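Local coordinates for kelch domain-containing protein (Colletotrichum graminicola M1.001, PDB 5C86), which is a galactose oxidase-family copper enzyme that probably oxidises primary alcohols to aldehydes with molecular oxygen, here in its copper-free form, at residues G436-G439 against G440-K443; E375-G378 against V379-A382. All blocks are in the same frame, centred on the assembly; numbering follows the deposited sequence. Where two conformers were deposited one is given.

Contact 1: G436-G439 against G440-K443; sequences GQDG and GDGK
Between Asp438 and Gly442 the backbone leaves the end of a strand and curls round so that the N-H groups of Gly440 and Gly442 both turn to the carboxylate of Asp438. Gly440 is the pivot: its phi of 123° lies where a side chain would be pressed against the carbonyl oxygen of Gly439, and the absence of one lets the chain bend there. Gly442, also at positive phi, turns it again and is the buried residue of the loop.

Asp438 carries the contact. Its CG stands opposite the backbone N (chi1 -174°), which sends the carboxylate along the inside of the turn. OD1 takes two backbone bonds. Gly440 N is 2.7 Å from Asp438 OD1 in a nearly straight bond, yet it arrives from above the carboxylate plane, 37° out of it. Gly442 N, 2.9 Å from the same Asp438 OD1, meets it on the syn side and nearer the plane. With two donors gripping one oxygen, rotation of the carboxylate is restricted; the first of these bonds defines an Asx turn.

A second Asx turn follows at Asp441, whose OD1 accepts Lys443 N at 2.9 Å, from well above the carboxylate plane, and Ser444 N as well. Asp441 OD1 is 4.1 Å from Asp438 OD1, a proximity of like charges that the N-H groups around both oxygens probably offset. On the strand side, Gln437 NE2 reaches Asp438 O at 2.8 Å, nearly in its own amide plane.

The loop joins the antiparallel strands 431-438 and 444-448, paired through the backbones of Gln437 and Thr446. Gly442 bonds to Gly409 by its backbone, while Lys443, through backbone and NZ, is tied to Met405 at the end of strand 400-405.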
ATOM      1  N   GLY A 436      13.140  20.945   6.177  1.00 15.34           N
ATOM      2  CA  GLY A 436      12.607  22.249   5.918  1.00 15.74           C
ATOM      3  C   GLY A 436      13.514  23.389   6.364  1.00 15.99           C
ATOM      4  O   GLY A 436      14.058  23.336   7.450  1.00 19.61           O
ATOM      5  N   GLN A 437      13.614  24.398   5.534  1.00 13.70           N
ATOM      6  CA  GLN A 437      14.279  25.633   5.956  1.00 13.35           C
ATOM      7  C   GLN A 437      13.253  26.576   6.628  1.00 11.22           C
ATOM      8  O   GLN A 437      12.345  27.047   5.985  1.00 12.80           O
ATOM      9  CB  GLN A 437      14.812  26.336   4.733  1.00 14.08           C
ATOM     10  CG  GLN A 437      15.395  27.743   5.004  1.00 16.80           C
ATOM     11  CD  GLN A 437      16.527  27.731   5.933  1.00 19.10           C
ATOM     12  OE1 GLN A 437      17.520  27.038   5.710  1.00 18.99           O
ATOM     13  NE2 GLN A 437      16.414  28.482   7.046  1.00 20.53           N
ATOM     14  N   ASP A 438      13.541  26.939   7.865  1.00 14.15           N
ATOM     15  CA  ASP A 438      12.731  27.872   8.674  1.00 16.08           C
ATOM     16  C   ASP A 438      12.838  29.256   8.029  1.00 15.75           C
ATOM     17  O   ASP A 438      13.930  29.710   7.682  1.00 19.37           O
ATOM     18  CB  ASP A 438      13.278  27.885  10.104  1.00 18.36           C
ATOM     19  CG  ASP A 438      12.456  28.709  11.127  1.00 20.83           C
ATOM     20  OD1 ASP A 438      11.739  29.690  10.806  1.00 19.16           O
ATOM     21  OD2 ASP A 438      12.608  28.338  12.339  1.00 23.30           O
ATOM     22  N   GLY A 439      11.696  29.855   7.836  1.00 15.73           N
ATOM     23  CA  GLY A 439      11.546  31.175   7.245  1.00 19.69           C
ATOM     24  C   GLY A 439      11.927  32.316   8.188  1.00 21.02           C
ATOM     25  O   GLY A 439      12.014  33.430   7.728  1.00 22.99           O
ATOM     26  N   GLY A 440      12.170  32.042   9.451  1.00 20.56           N
ATOM     27  CA  GLY A 440      12.712  33.033  10.409  1.00 22.16           C
ATOM     28  C   GLY A 440      11.815  33.234  11.626  1.00 25.59           C
ATOM     29  O   GLY A 440      12.248  33.878  12.606  1.00 25.33           O
ATOM     30  N   ASP A 441      10.592  32.708  11.570  1.00 20.38           N
ATOM     31  CA  ASP A 441       9.653  32.809  12.675  1.00 23.73           C
ATOM     32  C   ASP A 441       9.251  31.496  13.296  1.00 22.43           C
ATOM     33  O   ASP A 441       8.384  31.462  14.178  1.00 22.64           O
ATOM     34  CB  ASP A 441       8.434  33.534  12.146  1.00 24.36           C
ATOM     35  CG  ASP A 441       7.776  32.846  10.908  1.00 26.85           C
ATOM     36  OD1 ASP A 441       8.218  31.747  10.447  1.00 24.42           O
ATOM     37  OD2 ASP A 441       6.770  33.424  10.447  1.00 30.71           O
ATOM     38  N   GLY A 442       9.839  30.398  12.833  1.00 18.15           N
ATOM     39  CA  GLY A 442       9.430  29.089  13.270  1.00 17.93           C
ATOM     40  C   GLY A 442       8.035  28.688  12.818  1.00 17.90           C
ATOM     41  O   GLY A 442       7.511  27.674  13.326  1.00 17.34           O
ATOM     42  N   LYS A 443       7.485  29.356  11.840  1.00 17.41           N
ATOM     43  CA  LYS A 443       6.139  29.030  11.304  1.00 17.73           C
ATOM     44  C   LYS A 443       6.192  28.591   9.840  1.00 18.30           C
ATOM     45  O   LYS A 443       5.620  27.548   9.440  1.00 19.00           O
ATOM     46  CB  LYS A 443       5.204  30.197  11.451  1.00 19.65           C
ATOM     47  CG  LYS A 443       4.799  30.490  12.912  1.00 23.38           C
ATOM     48  CD  LYS A 443       3.778  31.657  13.054  1.00 26.86           C
ATOM     49  CE  LYS A 443       2.667  31.889  11.940  1.00 33.23           C
ATOM     50  NZ  LYS A 443       1.479  31.054  11.371  1.00 32.18           N
TER

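Contact 2: E375-G378 against V379-A382; sequences EADG and VTPA
A chi1 of 65° places CG of Asp377 between its own backbone N and carbonyl carbon, folding the carboxylate over the following residues, Val379 and Thr380. At Thr380, chi1 of -56° sets OG1 beside the backbone N, and the hydroxyl and the N-H therefore address the same carboxylate. The two side chains cross at about a right angle, and each carboxylate oxygen has its own part.

Asp377 OD2 receives the hydroxyl, Thr380 OG1, at 2.6 Å through its syn lone pair. Asp377 OD1 accepts Thr380 N at 2.8 Å on the syn side, moderately tilted from the plane. Val379 N, 3.0 Å from Asp377 OD1, comes from the same face but much more steeply, 53° out of the plane. All three grips together fix the rotation of the carboxylate; the bond to the N-H two residues on makes this an Asx turn, to which Thr380 N, three residues on, adds a second bond.

It overlaps a type I beta turn from Glu375 to Gly378, with Asp377 third, in which Gly378 N bonds to Glu375 O at 2.9 Å; Gly378 then takes positive phi. The ends of the loop are drawn together by Glu375 N, which donates to Thr380 O at 2.8 Å, almost in line with the carbonyl, and by the backbone pairing of Ala382 with Leu373.

Glu375, bent at chi2, lays CG 3.6 Å from Thr380 O and carries its carboxylate alongside Ala382. Glu375 OE2 lies 3.0 Å from Ala382 CA, with the methyl carbon hardly farther away, a tight approach, and also accepts a weak hydrogen bond from Lys383 N.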
ATOM      1  N   GLU A 375       0.643  11.988  24.598  1.00 15.78           N
ATOM      2  CA  GLU A 375       1.662  12.552  25.391  1.00 19.37           C
ATOM      3  C   GLU A 375       2.582  11.484  26.005  1.00 20.20           C
ATOM      4  O   GLU A 375       2.396  10.306  25.719  1.00 19.79           O
ATOM      5  CB  GLU A 375       0.988  13.464  26.467  1.00 18.94           C
ATOM      6  CG  GLU A 375       0.272  14.707  25.981  1.00 21.31           C
ATOM      7  CD  GLU A 375       1.169  15.659  25.119  1.00 20.45           C
ATOM      8  OE1 GLU A 375       2.437  15.581  25.216  1.00 25.10           O
ATOM      9  OE2 GLU A 375       0.601  16.393  24.251  1.00 23.30           O
ATOM     10  N   ALA A 376       3.581  11.850  26.813  1.00 23.87           N
ATOM     11  CA  ALA A 376       4.557  10.830  27.298  1.00 26.13           C
ATOM     12  C   ALA A 376       3.931   9.755  28.213  1.00 25.51           C
ATOM     13  O   ALA A 376       4.518   8.729  28.418  1.00 26.24           O
ATOM     14  CB  ALA A 376       5.752  11.487  27.961  1.00 32.24           C
ATOM     15  N   ASP A 377       2.719   9.924  28.691  1.00 22.91           N
ATOM     16  CA  ASP A 377       2.079   8.837  29.461  1.00 24.55           C
ATOM     17  C   ASP A 377       1.543   7.715  28.520  1.00 26.86           C
ATOM     18  O   ASP A 377       1.028   6.706  28.949  1.00 27.57           O
ATOM     19  CB  ASP A 377       1.013   9.409  30.417  1.00 25.84           C
ATOM     20  CG  ASP A 377      -0.171  10.069  29.732  1.00 27.67           C
ATOM     21  OD1 ASP A 377      -0.296  10.024  28.482  1.00 22.52           O
ATOM     22  OD2 ASP A 377      -1.052  10.633  30.453  1.00 26.16           O
ATOM     23  N   GLY A 378       1.567   7.960  27.220  1.00 21.76           N
ATOM     24  CA  GLY A 378       0.991   7.044  26.233  1.00 22.13           C
ATOM     25  C   GLY A 378      -0.518   6.896  26.141  1.00 19.82           C
ATOM     26  O   GLY A 378      -0.994   6.098  25.341  1.00 20.33           O
ATOM     27  N   VAL A 379      -1.261   7.713  26.906  0.57 19.72           N
ATOM     28  CA  VAL A 379      -2.681   7.612  27.031  0.57 19.11           C
ATOM     29  C   VAL A 379      -3.451   8.936  26.846  0.57 16.94           C
ATOM     30  O   VAL A 379      -4.563   8.925  26.341  0.57 16.95           O
ATOM     31  CB  VAL A 379      -3.017   6.971  28.404  0.57 22.27           C
ATOM     32  CG1 VAL A 379      -4.409   7.313  28.870  0.57 23.77           C
ATOM     33  CG2 VAL A 379      -2.799   5.446  28.357  0.57 20.21           C
ATOM     34  N   THR A 380      -2.805  10.069  27.138  1.00 17.02           N
ATOM     35  CA  THR A 380      -3.473  11.400  26.926  1.00 17.35           C
ATOM     36  C   THR A 380      -3.208  11.919  25.476  1.00 13.69           C
ATOM     37  O   THR A 380      -2.056  12.074  25.208  1.00 16.08           O
ATOM     38  CB  THR A 380      -2.892  12.374  27.954  1.00 20.70           C
ATOM     39  OG1 THR A 380      -3.079  11.804  29.299  1.00 20.76           O
ATOM     40  CG2 THR A 380      -3.594  13.705  27.895  1.00 23.22           C
ATOM     41  N   PRO A 381      -4.262  12.136  24.672  1.00 14.77           N
ATOM     42  CA  PRO A 381      -4.133  12.697  23.359  1.00 15.69           C
ATOM     43  C   PRO A 381      -3.338  13.968  23.366  1.00 16.72           C
ATOM     44  O   PRO A 381      -3.594  14.945  24.154  1.00 16.00           O
ATOM     45  CB  PRO A 381      -5.517  12.915  22.914  1.00 17.88           C
ATOM     46  CG  PRO A 381      -6.332  11.825  23.600  1.00 17.87           C
ATOM     47  CD  PRO A 381      -5.676  11.830  24.928  1.00 16.35           C
ATOM     48  N   ALA A 382      -2.276  13.994  22.563  1.00 16.86           N
ATOM     49  CA  ALA A 382      -1.452  15.166  22.424  1.00 16.39           C
ATOM     50  C   ALA A 382      -2.129  16.287  21.649  1.00 14.29           C
ATOM     51  O   ALA A 382      -2.980  16.093  20.778  1.00 15.24           O
ATOM     52  CB  ALA A 382      -0.149  14.757  21.674  1.00 16.42           C
TER

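In the fold
From the N terminus, the chain first builds the seven-bladed propeller characteristic of the family, and strand 364-369, paired with the N-terminal strand 5-11, belongs to its last four-stranded sheet. Contact 2 comes next, closing a small surface loop within the connection from that strand to strand 387-390 of the C-terminal beta domain, which matches the early-set family. Contact 1 opens later, inside that domain, and closes the hairpin between strands 431-438 and 444-448. The two are in series, neither enclosing nor crossing the other: their centres lie 27 Å apart, their nearest atoms about 17 Å apart. Both are on the surface, away from the copper ligands.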